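Local coordinates for protein Myo-inositol 2-dehydrogenase (Lactobacillus plantarum WCFS1, PDB 3CEA) that probably oxidises myo-inositol at its 2-hydroxyl with NAD as the electron acceptor, as an NAD-binding Rossmann-fold oxidoreductase, at residues Y90-G95 / P122-Q127; N97-K102 / Q303-N308; M131-D136 / Q314-V319. One frame throughout, in Å; residues are numbered along the deposited sequence.

Interaction 1 (Y90-G95 / P122-Q127); sequences YAMNAG and PNQIFQ
Gln124 reaches across to the C-terminal end of helix 84-93 and gives its amide to the carbonyl of Met92, a good example of a side chain serving a helix terminus. Its NE2 lies 2.7 Å from Met92 O, and the N-H points at the oxygen almost without bend (177°). The donor arrives in the carbonyl plane, on a lone pair, at a C=O...N angle of 120°, and the oxygen in turn lies in the plane of the Gln124 amide. The glutamine manages this span because CG is anti to its own carbonyl carbon (chi1 -75°) and the chain then runs extended.

Met92, a selenomethionine here, runs alongside it, the two chains heading opposite ways. Bent at both chi2 and chi3, its chain curls so that CE comes to 4.0 Å from Gln124 CB, and the same side chain also touches Val98, Val117 and His121. Gly95 C lies over one face of the Gln124 amide, 3.3 Å from NE2, with Met92 CE on the other side of the amide plane.

Gly95, at positive phi, is the C' residue of a Schellman motif in which its N also bonds Met92 O. One carbonyl thus accepts from two donors, while Gln124 NE2 gives a second bond to Leu96 O. The two bonds from NE2, to the helix end and just beyond it, should hold the amide's rotation.

Interaction 2 (N97-K102 / Q303-N308); sequences NVFCEK and QDFVNN. With NAD (nicotinamide-adenine-dinucleotide), chain E.
Phe99 lays its CB over the face of the Phe305 ring, and this meeting of strand 97-100 with helix 295-311 illustrates how an aromatic pair can fill the interval between a sheet and its covering helix. The CB sits 3.7 Å from the ring centroid, only 6° off the normal, a CH-pi contact from over the face. The Phe99 ring itself turns its edge to the Phe305 face, with centroids 5.4 Å apart and planes at 69°, an edge-to-face pair. With CG anti to the backbone N in both residues, Phe99 CD2 comes to 3.8 Å from Phe305 CG. Phe305 also presses on the strand backbone, its CE1 3.5 Å from Val98 O.

Away from this dense centre the contact thins quickly. Asn97, partly exposed, meets the edge of the Phe305 ring with its backbone C, 4.1 Å from CZ, and with CB, while its amide is engaged elsewhere, OD1 with Ile125 N and ND2 with Asp73 O.

Just past the strand, Glu101 and Lys102 meet the cofactor. NAD N7N gives a hydrogen bond to Glu101 OE1 at 2.9 Å, and NAD O2D gives one to Lys102 O at 2.7 Å. Glu101 OE2 is held by His23.

Within the fold, strand 97-100 lies between strands 74-77 and 126-127 of the parallel Rossmann sheet. Segment 303-308 of helix 295-311 runs nearly antiparallel to it (165°) and packs on one face through Phe305, whereas Val98 points to the other, against helix 84-93.

Interaction 3 (M131-D136 / Q314-V319); sequences MRRYDD and QPEVTV. With NAD (nicotinamide-adenine-dinucleotide), chain E.
Arg133 meets Glu316 and Val317 where two loops converge, one leading from the Rossmann sheet to helix 136-146, the other joining helices 295-311 and 319-338. The case shows how one guanidinium can serve apolar and charged neighbours at once.

The apolar part covers a face of the guanidinium. Val317 CG2 sits over it, offset toward the rim, 3.7 Å from Arg133 CZ. With CG1 anti to the valine's backbone N (chi1 179°), CG2 lies beside that N and is the methyl that does the touching.

Electrostatics contribute at the group's edge. Glu316 OE1 lies in the guanidinium plane, but at 3.7 Å from Arg133 NH1 the salt bridge is long, and the carboxylate plane is turned 62° from that of the guanidinium. The stronger partner of Arg133 is Asp192, which takes NH2 in a salt bridge, and Trp196 adds a cation-pi contact.

Both loops end in helix caps: Asp135 and Thr318 stand at N-cap positions, and Asp135 OD2 accepts from Tyr138 N.

Cofactor contact comes at the start of segment 131-136, from the selenomethionine Met131. Its chain, bent at chi2 (-67°), brings SE to 3.4 Å from the carboxamide oxygen O7N of NAD.

The three contacts form a chain of joints running from the outer part of the Rossmann sheet to the nicotinamide. Interactions 1 and 2, with centres about 11 Å apart, lie on adjacent strands of one sheet, where Ile125 O lies 2.9 Å from Val98 N. Interaction 2 adjoins interaction 3, centres about 10 Å apart, through Asp304 OD2 and Tyr134 OH at 2.7 Å. Gln314 closes the circuit, its NE2 3.0 Å from Gln124 O, so segment 314-319 also borders the strand edge of interaction 1. Interactions 2 and 3 both touch NAD at the carboxamide, and interaction 2 also reaches the ribose; interaction 1 remains farther off, with the Ala91 side chain about 12 Å from the cofactor.

Interaction 1 (Y90-G95 / P122-Q127)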
loop_
_atom_site.group_PDB
_atom_site.type_symbol
_atom_site.label_atom_id
_atom_site.label_comp_id
_atom_site.label_asym_id
_atom_site.label_seq_id
_atom_site.Cartn_x
_atom_site.Cartn_y
_atom_site.Cartn_z
ATOM N N TYR A 90 5.784 -47.310 -12.523
ATOM C CA TYR A 90 7.055 -48.033 -12.600
ATOM C C TYR A 90 7.860 -47.936 -11.301
ATOM O O TYR A 90 8.416 -48.931 -10.835
ATOM C CB TYR A 90 7.888 -47.540 -13.787
ATOM C CG TYR A 90 8.934 -48.531 -14.248
ATOM C CD1 TYR A 90 8.587 -49.609 -15.062
ATOM C CD2 TYR A 90 10.270 -48.391 -13.871
ATOM C CE1 TYR A 90 9.544 -50.527 -15.488
ATOM C CE2 TYR A 90 11.238 -49.304 -14.292
ATOM C CZ TYR A 90 10.866 -50.369 -15.101
ATOM O OH TYR A 90 11.809 -51.275 -15.523
ATOM N N ALA A 91 7.901 -46.736 -10.723
ATOM C CA ALA A 91 8.635 -46.475 -9.485
ATOM C C ALA A 91 7.963 -47.094 -8.258
ATOM O O ALA A 91 8.651 -47.609 -7.375
ATOM C CB ALA A 91 8.837 -44.974 -9.289
HETATM N N MSE A 92 6.632 -47.034 -8.206
HETATM C CA MSE A 92 5.858 -47.682 -7.141
HETATM C C MSE A 92 6.086 -49.197 -7.142
HETATM O O MSE A 92 6.273 -49.803 -6.084
HETATM C CB MSE A 92 4.358 -47.386 -7.278
HETATM C CG MSE A 92 3.936 -45.935 -7.035
HETATM SE SE MSE A 92 4.014 -45.308 -5.183
HETATM C CE MSE A 92 3.017 -46.666 -4.329
ATOM N N ASN A 93 6.077 -49.794 -8.334
ATOM C CA ASN A 93 6.297 -51.233 -8.503
ATOM C C ASN A 93 7.704 -51.690 -8.125
ATOM O O ASN A 93 7.921 -52.865 -7.821
ATOM C CB ASN A 93 5.984 -51.662 -9.941
ATOM C CG ASN A 93 4.496 -51.746 -10.219
ATOM O OD1 ASN A 93 3.698 -52.046 -9.331
ATOM N ND2 ASN A 93 4.116 -51.491 -11.465
ATOM N N ALA A 94 8.654 -50.758 -8.153
ATOM C CA ALA A 94 10.035 -51.046 -7.786
ATOM C C ALA A 94 10.298 -50.793 -6.301
ATOM O O ALA A 94 11.447 -50.832 -5.853
ATOM C CB ALA A 94 10.987 -50.235 -8.648
ATOM N N GLY A 95 9.233 -50.533 -5.544
ATOM C CA GLY A 95 9.324 -50.372 -4.091
ATOM C C GLY A 95 9.693 -48.979 -3.616
ATOM O O GLY A 95 9.842 -48.744 -2.413
ATOM N N PRO A 122 0.586 -49.599 0.236
ATOM C CA PRO A 122 0.289 -48.708 1.363
ATOM C C PRO A 122 1.513 -48.415 2.237
ATOM O O PRO A 122 1.514 -47.432 2.985
ATOM C CB PRO A 122 -0.767 -49.488 2.153
ATOM C CG PRO A 122 -0.467 -50.911 1.867
ATOM C CD PRO A 122 0.073 -50.964 0.465
ATOM N N ASN A 123 2.531 -49.269 2.133
ATOM C CA ASN A 123 3.784 -49.097 2.866
ATOM C C ASN A 123 4.711 -48.078 2.203
ATOM O O ASN A 123 5.710 -47.658 2.791
ATOM C CB ASN A 123 4.500 -50.445 3.020
ATOM C CG ASN A 123 3.661 -51.480 3.762
ATOM O OD1 ASN A 123 2.510 -51.228 4.127
ATOM N ND2 ASN A 123 4.241 -52.654 3.986
ATOM N N GLN A 124 4.370 -47.687 0.976
ATOM C CA GLN A 124 5.144 -46.706 0.219
ATOM C C GLN A 124 4.430 -45.365 0.194
ATOM O O GLN A 124 3.237 -45.287 -0.119
ATOM C CB GLN A 124 5.393 -47.194 -1.210
ATOM C CG GLN A 124 6.443 -48.292 -1.318
ATOM C CD GLN A 124 6.326 -49.091 -2.602
ATOM O OE1 GLN A 124 6.126 -50.304 -2.570
ATOM N NE2 GLN A 124 6.447 -48.415 -3.739
ATOM N N ILE A 125 5.168 -44.311 0.524
ATOM C CA ILE A 125 4.617 -42.962 0.556
ATOM C C ILE A 125 4.473 -42.417 -0.863
ATOM O O ILE A 125 5.398 -42.517 -1.673
ATOM C CB ILE A 125 5.501 -42.001 1.411
ATOM C CG1 ILE A 125 5.825 -42.609 2.788
ATOM C CG2 ILE A 125 4.858 -40.614 1.536
ATOM C CD1 ILE A 125 4.618 -42.952 3.664
ATOM N N PHE A 126 3.294 -41.872 -1.161
ATOM C CA PHE A 126 3.101 -41.060 -2.357
ATOM C C PHE A 126 2.676 -39.649 -1.969
ATOM O O PHE A 126 1.814 -39.468 -1.108
ATOM C CB PHE A 126 2.076 -41.676 -3.317
ATOM C CG PHE A 126 1.778 -40.806 -4.511
ATOM C CD1 PHE A 126 2.579 -40.862 -5.648
ATOM C CD2 PHE A 126 0.714 -39.908 -4.489
ATOM C CE1 PHE A 126 2.316 -40.047 -6.750
ATOM C CE2 PHE A 126 0.446 -39.088 -5.585
ATOM C CZ PHE A 126 1.249 -39.161 -6.715
ATOM N N GLN A 127 3.272 -38.657 -2.625
ATOM C CA GLN A 127 2.983 -37.260 -2.330
ATOM C C GLN A 127 2.909 -36.410 -3.596
ATOM O O GLN A 127 3.797 -36.478 -4.450
ATOM C CB GLN A 127 4.035 -36.703 -1.370
ATOM C CG GLN A 127 3.677 -35.371 -0.737
ATOM C CD GLN A 127 4.494 -35.080 0.503
ATOM O OE1 GLN A 127 4.632 -35.929 1.387
ATOM N NE2 GLN A 127 5.038 -33.869 0.580
#

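Interaction 2 (N97-K102 / Q303-N308)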
loop_
_atom_site.group_PDB
_atom_site.type_symbol
_atom_site.label_atom_id
_atom_site.label_comp_id
_atom_site.label_asym_id
_atom_site.label_seq_id
_atom_site.Cartn_x
_atom_site.Cartn_y
_atom_site.Cartn_z
ATOM N N ASN A 97 9.492 -44.888 -2.823
ATOM C CA ASN A 97 8.584 -43.842 -2.378
ATOM C C ASN A 97 8.604 -42.736 -3.421
ATOM O O ASN A 97 9.665 -42.386 -3.938
ATOM C CB ASN A 97 9.002 -43.308 -1.007
ATOM C CG ASN A 97 8.978 -44.380 0.068
ATOM O OD1 ASN A 97 7.926 -44.690 0.633
ATOM N ND2 ASN A 97 10.142 -44.954 0.359
ATOM N N VAL A 98 7.432 -42.197 -3.742
ATOM C CA VAL A 98 7.301 -41.288 -4.878
ATOM C C VAL A 98 6.781 -39.907 -4.488
ATOM O O VAL A 98 5.726 -39.776 -3.860
ATOM C CB VAL A 98 6.391 -41.888 -5.992
ATOM C CG1 VAL A 98 6.235 -40.913 -7.151
ATOM C CG2 VAL A 98 6.942 -43.214 -6.491
ATOM N N PHE A 99 7.547 -38.885 -4.863
ATOM C CA PHE A 99 7.062 -37.515 -4.882
ATOM C C PHE A 99 6.859 -37.121 -6.340
ATOM O O PHE A 99 7.824 -36.958 -7.089
ATOM C CB PHE A 99 8.055 -36.572 -4.200
ATOM C CG PHE A 99 7.584 -35.143 -4.119
ATOM C CD1 PHE A 99 7.779 -34.265 -5.186
ATOM C CD2 PHE A 99 6.956 -34.671 -2.969
ATOM C CE1 PHE A 99 7.347 -32.944 -5.117
ATOM C CE2 PHE A 99 6.524 -33.348 -2.887
ATOM C CZ PHE A 99 6.719 -32.483 -3.965
ATOM N N CYS A 100 5.600 -36.985 -6.738
ATOM C CA CYS A 100 5.265 -36.599 -8.104
ATOM C C CYS A 100 4.707 -35.184 -8.129
ATOM O O CYS A 100 3.847 -34.831 -7.317
ATOM C CB CYS A 100 4.253 -37.580 -8.703
ATOM S SG CYS A 100 3.996 -37.416 -10.484
ATOM N N GLU A 101 5.201 -34.376 -9.063
ATOM C CA GLU A 101 4.687 -33.025 -9.252
ATOM C C GLU A 101 3.259 -33.019 -9.779
ATOM O O GLU A 101 2.792 -34.004 -10.354
ATOM C CB GLU A 101 5.594 -32.206 -10.179
ATOM C CG GLU A 101 6.662 -31.386 -9.454
ATOM C CD GLU A 101 6.088 -30.376 -8.459
ATOM O OE1 GLU A 101 4.889 -30.030 -8.550
ATOM O OE2 GLU A 101 6.852 -29.916 -7.583
ATOM N N LYS A 102 2.572 -31.901 -9.558
ATOM C CA LYS A 102 1.210 -31.707 -10.039
ATOM C C LYS A 102 1.235 -31.401 -11.543
ATOM O O LYS A 102 2.228 -30.873 -12.044
ATOM C CB LYS A 102 0.528 -30.576 -9.250
ATOM C CG LYS A 102 1.073 -29.172 -9.521
ATOM C CD LYS A 102 0.260 -28.477 -10.604
ATOM C CE LYS A 102 1.125 -27.588 -11.482
ATOM N NZ LYS A 102 0.312 -26.804 -12.452
ATOM N N GLN A 303 10.801 -31.282 2.198
ATOM C CA GLN A 303 11.236 -31.663 3.537
ATOM C C GLN A 303 10.159 -32.490 4.241
ATOM O O GLN A 303 10.470 -33.478 4.907
ATOM C CB GLN A 303 11.592 -30.428 4.370
ATOM C CG GLN A 303 12.199 -30.745 5.739
ATOM C CD GLN A 303 13.597 -31.328 5.638
ATOM O OE1 GLN A 303 14.539 -30.645 5.234
ATOM N NE2 GLN A 303 13.736 -32.597 6.007
ATOM N N ASP A 304 8.900 -32.083 4.082
ATOM C CA ASP A 304 7.768 -32.809 4.657
ATOM C C ASP A 304 7.672 -34.224 4.086
ATOM O O ASP A 304 7.416 -35.178 4.825
ATOM C CB ASP A 304 6.457 -32.045 4.435
ATOM C CG ASP A 304 5.260 -32.723 5.095
ATOM O OD1 ASP A 304 5.317 -33.006 6.314
ATOM O OD2 ASP A 304 4.255 -32.964 4.391
ATOM N N PHE A 305 7.891 -34.349 2.775
ATOM C CA PHE A 305 7.918 -35.647 2.100
ATOM C C PHE A 305 9.027 -36.545 2.645
ATOM O O PHE A 305 8.794 -37.719 2.931
ATOM C CB PHE A 305 8.075 -35.467 0.583
ATOM C CG PHE A 305 8.387 -36.741 -0.158
ATOM C CD1 PHE A 305 7.383 -37.659 -0.445
ATOM C CD2 PHE A 305 9.687 -37.018 -0.572
ATOM C CE1 PHE A 305 7.667 -38.837 -1.131
ATOM C CE2 PHE A 305 9.984 -38.193 -1.258
ATOM C CZ PHE A 305 8.971 -39.105 -1.539
ATOM N N VAL A 306 10.229 -35.983 2.773
ATOM C CA VAL A 306 11.385 -36.707 3.304
ATOM C C VAL A 306 11.108 -37.188 4.730
ATOM O O VAL A 306 11.372 -38.348 5.057
ATOM C CB VAL A 306 12.682 -35.852 3.223
ATOM C CG1 VAL A 306 13.814 -36.479 4.032
ATOM C CG2 VAL A 306 13.111 -35.677 1.773
ATOM N N ASN A 307 10.562 -36.297 5.561
ATOM C CA ASN A 307 10.133 -36.647 6.916
ATOM C C ASN A 307 9.066 -37.740 6.903
ATOM O O ASN A 307 9.107 -38.666 7.717
ATOM C CB ASN A 307 9.598 -35.415 7.656
ATOM C CG ASN A 307 10.659 -34.343 7.873
ATOM O OD1 ASN A 307 11.846 -34.640 8.028
ATOM N ND2 ASN A 307 10.227 -33.084 7.890
ATOM N N ASN A 308 8.121 -37.624 5.971
ATOM C CA ASN A 308 7.041 -38.599 5.817
ATOM C C ASN A 308 7.545 -40.003 5.500
ATOM O O ASN A 308 7.043 -40.979 6.057
ATOM C CB ASN A 308 6.033 -38.137 4.757
ATOM C CG ASN A 308 5.079 -37.070 5.275
ATOM O OD1 ASN A 308 5.070 -36.746 6.463
ATOM N ND2 ASN A 308 4.271 -36.515 4.376
HETATM P PA NAD E . 10.296 -28.368 -18.215
HETATM O O1A NAD E . 10.932 -27.060 -17.937
HETATM O O2A NAD E . 9.943 -28.514 -19.645
HETATM O O5B NAD E . 11.276 -29.545 -17.722
HETATM C C5B NAD E . 11.018 -30.893 -18.060
HETATM C C4B NAD E . 12.256 -31.742 -17.779
HETATM O O4B NAD E . 11.937 -33.122 -17.824
HETATM C C3B NAD E . 13.357 -31.507 -18.801
HETATM O O3B NAD E . 14.562 -31.335 -18.099
HETATM C C2B NAD E . 13.401 -32.778 -19.628
HETATM O O2B NAD E . 14.711 -33.122 -20.021
HETATM C C1B NAD E . 12.812 -33.819 -18.691
HETATM N N9A NAD E . 12.086 -34.869 -19.430
HETATM C C8A NAD E . 11.091 -34.691 -20.360
HETATM N N7A NAD E . 10.681 -35.902 -20.800
HETATM C C5A NAD E . 11.404 -36.853 -20.167
HETATM C C6A NAD E . 11.394 -38.241 -20.246
HETATM N N6A NAD E . 10.395 -38.853 -20.873
HETATM N N1A NAD E . 12.267 -38.972 -19.460
HETATM C C2A NAD E . 13.144 -38.327 -18.602
HETATM N N3A NAD E . 13.150 -36.945 -18.530
HETATM C C4A NAD E . 12.293 -36.219 -19.300
HETATM O O3 NAD E . 8.977 -28.554 -17.309
HETATM P PN NAD E . 8.854 -27.903 -15.839
HETATM O O1N NAD E . 10.144 -28.059 -15.125
HETATM O O2N NAD E . 8.239 -26.571 -16.004
HETATM O O5D NAD E . 7.750 -28.807 -15.101
HETATM C C5D NAD E . 7.780 -30.215 -15.087
HETATM C C4D NAD E . 6.577 -30.699 -14.283
HETATM O O4D NAD E . 6.424 -29.913 -13.114
HETATM C C3D NAD E . 5.284 -30.596 -15.079
HETATM O O3D NAD E . 4.596 -31.822 -14.994
HETATM C C2D NAD E . 4.501 -29.490 -14.400
HETATM O O2D NAD E . 3.124 -29.774 -14.343
HETATM C C1D NAD E . 5.105 -29.409 -13.004
HETATM N N1N NAD E . 5.103 -28.027 -12.484
HETATM C C2N NAD E . 4.575 -27.789 -11.240
HETATM C C3N NAD E . 4.553 -26.493 -10.716
HETATM C C7N NAD E . 4.140 -26.242 -9.293
HETATM O O7N NAD E . 3.712 -24.948 -8.939
HETATM N N7N NAD E . 4.185 -27.235 -8.399
HETATM C C4N NAD E . 5.071 -25.440 -11.468
HETATM C C5N NAD E . 5.604 -25.690 -12.731
HETATM C C6N NAD E . 5.615 -26.992 -13.229
#

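Interaction 3 (M131-D136 / Q314-V319)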
loop_
_atom_site.group_PDB
_atom_site.type_symbol
_atom_site.label_atom_id
_atom_site.label_comp_id
_atom_site.label_asym_id
_atom_site.label_seq_id
_atom_site.Cartn_x
_atom_site.Cartn_y
_atom_site.Cartn_z
HETATM N N MSE A 131 2.108 -27.145 -3.449
HETATM C CA MSE A 131 3.012 -26.462 -2.524
HETATM C C MSE A 131 2.382 -25.275 -1.791
HETATM O O MSE A 131 2.810 -24.937 -0.684
HETATM C CB MSE A 131 4.308 -26.030 -3.234
HETATM C CG MSE A 131 4.205 -24.761 -4.079
HETATM SE SE MSE A 131 3.060 -24.969 -5.638
HETATM C CE MSE A 131 3.151 -23.171 -6.296
ATOM N N ARG A 132 1.368 -24.655 -2.400
ATOM C CA ARG A 132 0.745 -23.450 -1.832
ATOM C C ARG A 132 0.164 -23.681 -0.441
ATOM O O ARG A 132 0.055 -22.742 0.349
ATOM C CB ARG A 132 -0.320 -22.873 -2.769
ATOM C CG ARG A 132 0.237 -22.378 -4.094
ATOM C CD ARG A 132 -0.784 -21.561 -4.854
ATOM N NE ARG A 132 -0.376 -21.350 -6.243
ATOM C CZ ARG A 132 -1.158 -20.829 -7.183
ATOM N NH1 ARG A 132 -2.401 -20.462 -6.896
ATOM N NH2 ARG A 132 -0.700 -20.685 -8.419
ATOM N N ARG A 133 -0.189 -24.930 -0.147
ATOM C CA ARG A 133 -0.685 -25.316 1.177
ATOM C C ARG A 133 0.390 -25.178 2.260
ATOM O O ARG A 133 0.075 -25.052 3.446
ATOM C CB ARG A 133 -1.218 -26.751 1.158
ATOM C CG ARG A 133 -2.519 -26.937 0.394
ATOM C CD ARG A 133 -3.349 -28.042 1.032
ATOM N NE ARG A 133 -4.436 -28.506 0.173
ATOM C CZ ARG A 133 -5.385 -29.357 0.557
ATOM N NH1 ARG A 133 -5.395 -29.842 1.795
ATOM N NH2 ARG A 133 -6.331 -29.727 -0.297
ATOM N N TYR A 134 1.652 -25.206 1.835
ATOM C CA TYR A 134 2.804 -25.065 2.727
ATOM C C TYR A 134 3.233 -23.607 2.899
ATOM O O TYR A 134 3.909 -23.269 3.876
ATOM C CB TYR A 134 3.985 -25.891 2.206
ATOM C CG TYR A 134 3.758 -27.386 2.244
ATOM C CD1 TYR A 134 3.094 -28.039 1.202
ATOM C CD2 TYR A 134 4.209 -28.150 3.320
ATOM C CE1 TYR A 134 2.882 -29.414 1.236
ATOM C CE2 TYR A 134 4.003 -29.524 3.362
ATOM C CZ TYR A 134 3.341 -30.148 2.318
ATOM O OH TYR A 134 3.137 -31.506 2.356
ATOM N N ASP A 135 2.845 -22.755 1.948
ATOM C CA ASP A 135 3.200 -21.332 1.969
ATOM C C ASP A 135 2.730 -20.660 3.260
ATOM O O ASP A 135 1.615 -20.907 3.724
ATOM C CB ASP A 135 2.618 -20.611 0.749
ATOM C CG ASP A 135 2.899 -19.122 0.765
ATOM O OD1 ASP A 135 4.041 -18.722 0.454
ATOM O OD2 ASP A 135 1.975 -18.350 1.094
ATOM N N ASP A 136 3.597 -19.818 3.820
ATOM C CA ASP A 136 3.366 -19.165 5.111
ATOM C C ASP A 136 2.115 -18.290 5.128
ATOM O O ASP A 136 1.364 -18.299 6.105
ATOM C CB ASP A 136 4.594 -18.334 5.505
ATOM C CG ASP A 136 4.598 -17.956 6.977
ATOM N N GLN A 314 1.670 -41.031 5.498
ATOM C CA GLN A 314 1.153 -40.471 4.253
ATOM C C GLN A 314 0.791 -39.001 4.463
ATOM O O GLN A 314 0.310 -38.636 5.543
ATOM C CB GLN A 314 -0.064 -41.261 3.758
ATOM C CG GLN A 314 0.209 -42.737 3.442
ATOM C CD GLN A 314 1.052 -42.957 2.189
ATOM O OE1 GLN A 314 1.132 -42.098 1.304
ATOM N NE2 GLN A 314 1.676 -44.126 2.107
ATOM N N PRO A 315 1.028 -38.154 3.439
ATOM C CA PRO A 315 0.739 -36.719 3.522
ATOM C C PRO A 315 -0.755 -36.442 3.642
ATOM O O PRO A 315 -1.568 -37.312 3.318
ATOM C CB PRO A 315 1.261 -36.180 2.185
ATOM C CG PRO A 315 1.220 -37.348 1.268
ATOM C CD PRO A 315 1.588 -38.518 2.123
ATOM N N GLU A 316 -1.105 -35.242 4.102
ATOM C CA GLU A 316 -2.506 -34.845 4.233
ATOM C C GLU A 316 -3.211 -34.847 2.876
ATOM O O GLU A 316 -4.296 -35.418 2.737
ATOM C CB GLU A 316 -2.630 -33.470 4.897
ATOM C CG GLU A 316 -4.075 -33.055 5.177
ATOM C CD GLU A 316 -4.197 -31.651 5.739
ATOM O OE1 GLU A 316 -3.847 -30.676 5.030
ATOM O OE2 GLU A 316 -4.659 -31.523 6.893
ATOM N N VAL A 317 -2.585 -34.214 1.887
ATOM C CA VAL A 317 -3.124 -34.162 0.531
ATOM C C VAL A 317 -3.032 -35.542 -0.117
ATOM O O VAL A 317 -1.941 -36.022 -0.445
ATOM C CB VAL A 317 -2.409 -33.094 -0.332
ATOM C CG1 VAL A 317 -2.966 -33.077 -1.756
ATOM C CG2 VAL A 317 -2.543 -31.722 0.309
ATOM N N THR A 318 -4.196 -36.171 -0.279
ATOM C CA THR A 318 -4.302 -37.528 -0.809
ATOM C C THR A 318 -4.299 -37.544 -2.340
ATOM O O THR A 318 -4.275 -36.491 -2.982
ATOM C CB THR A 318 -5.585 -38.234 -0.299
ATOM O OG1 THR A 318 -6.743 -37.586 -0.841
ATOM C CG2 THR A 318 -5.661 -38.214 1.229
ATOM N N VAL A 319 -4.317 -38.749 -2.909
ATOM C CA VAL A 319 -4.438 -38.946 -4.354
ATOM C C VAL A 319 -5.803 -38.439 -4.818
ATOM O O VAL A 319 -5.918 -37.815 -5.880
ATOM C CB VAL A 319 -4.269 -40.441 -4.737
ATOM C CG1 VAL A 319 -4.207 -40.618 -6.256
ATOM C CG2 VAL A 319 -3.019 -41.023 -4.088
HETATM P PA NAD E . 10.296 -28.368 -18.215
HETATM O O1A NAD E . 10.932 -27.060 -17.937
HETATM O O2A NAD E . 9.943 -28.514 -19.645
HETATM O O5B NAD E . 11.276 -29.545 -17.722
HETATM C C5B NAD E . 11.018 -30.893 -18.060
HETATM C C4B NAD E . 12.256 -31.742 -17.779
HETATM O O4B NAD E . 11.937 -33.122 -17.824
HETATM C C3B NAD E . 13.357 -31.507 -18.801
HETATM O O3B NAD E . 14.562 -31.335 -18.099
HETATM C C2B NAD E . 13.401 -32.778 -19.628
HETATM O O2B NAD E . 14.711 -33.122 -20.021
HETATM C C1B NAD E . 12.812 -33.819 -18.691
HETATM N N9A NAD E . 12.086 -34.869 -19.430
HETATM C C8A NAD E . 11.091 -34.691 -20.360
HETATM N N7A NAD E . 10.681 -35.902 -20.800
HETATM C C5A NAD E . 11.404 -36.853 -20.167
HETATM C C6A NAD E . 11.394 -38.241 -20.246
HETATM N N6A NAD E . 10.395 -38.853 -20.873
HETATM N N1A NAD E . 12.267 -38.972 -19.460
HETATM C C2A NAD E . 13.144 -38.327 -18.602
HETATM N N3A NAD E . 13.150 -36.945 -18.530
HETATM C C4A NAD E . 12.293 -36.219 -19.300
HETATM O O3 NAD E . 8.977 -28.554 -17.309
HETATM P PN NAD E . 8.854 -27.903 -15.839
HETATM O O1N NAD E . 10.144 -28.059 -15.125
HETATM O O2N NAD E . 8.239 -26.571 -16.004
HETATM O O5D NAD E . 7.750 -28.807 -15.101
HETATM C C5D NAD E . 7.780 -30.215 -15.087
HETATM C C4D NAD E . 6.577 -30.699 -14.283
HETATM O O4D NAD E . 6.424 -29.913 -13.114
HETATM C C3D NAD E . 5.284 -30.596 -15.079
HETATM O O3D NAD E . 4.596 -31.822 -14.994
HETATM C C2D NAD E . 4.501 -29.490 -14.400
HETATM O O2D NAD E . 3.124 -29.774 -14.343
HETATM C C1D NAD E . 5.105 -29.409 -13.004
HETATM N N1N NAD E . 5.103 -28.027 -12.484
HETATM C C2N NAD E . 4.575 -27.789 -11.240
HETATM C C3N NAD E . 4.553 -26.493 -10.716
HETATM C C7N NAD E . 4.140 -26.242 -9.293
HETATM O O7N NAD E . 3.712 -24.948 -8.939
HETATM N N7N NAD E . 4.185 -27.235 -8.399
HETATM C C4N NAD E . 5.071 -25.440 -11.468
HETATM C C5N NAD E . 5.604 -25.690 -12.731
HETATM C C6N NAD E . 5.615 -26.992 -13.229
#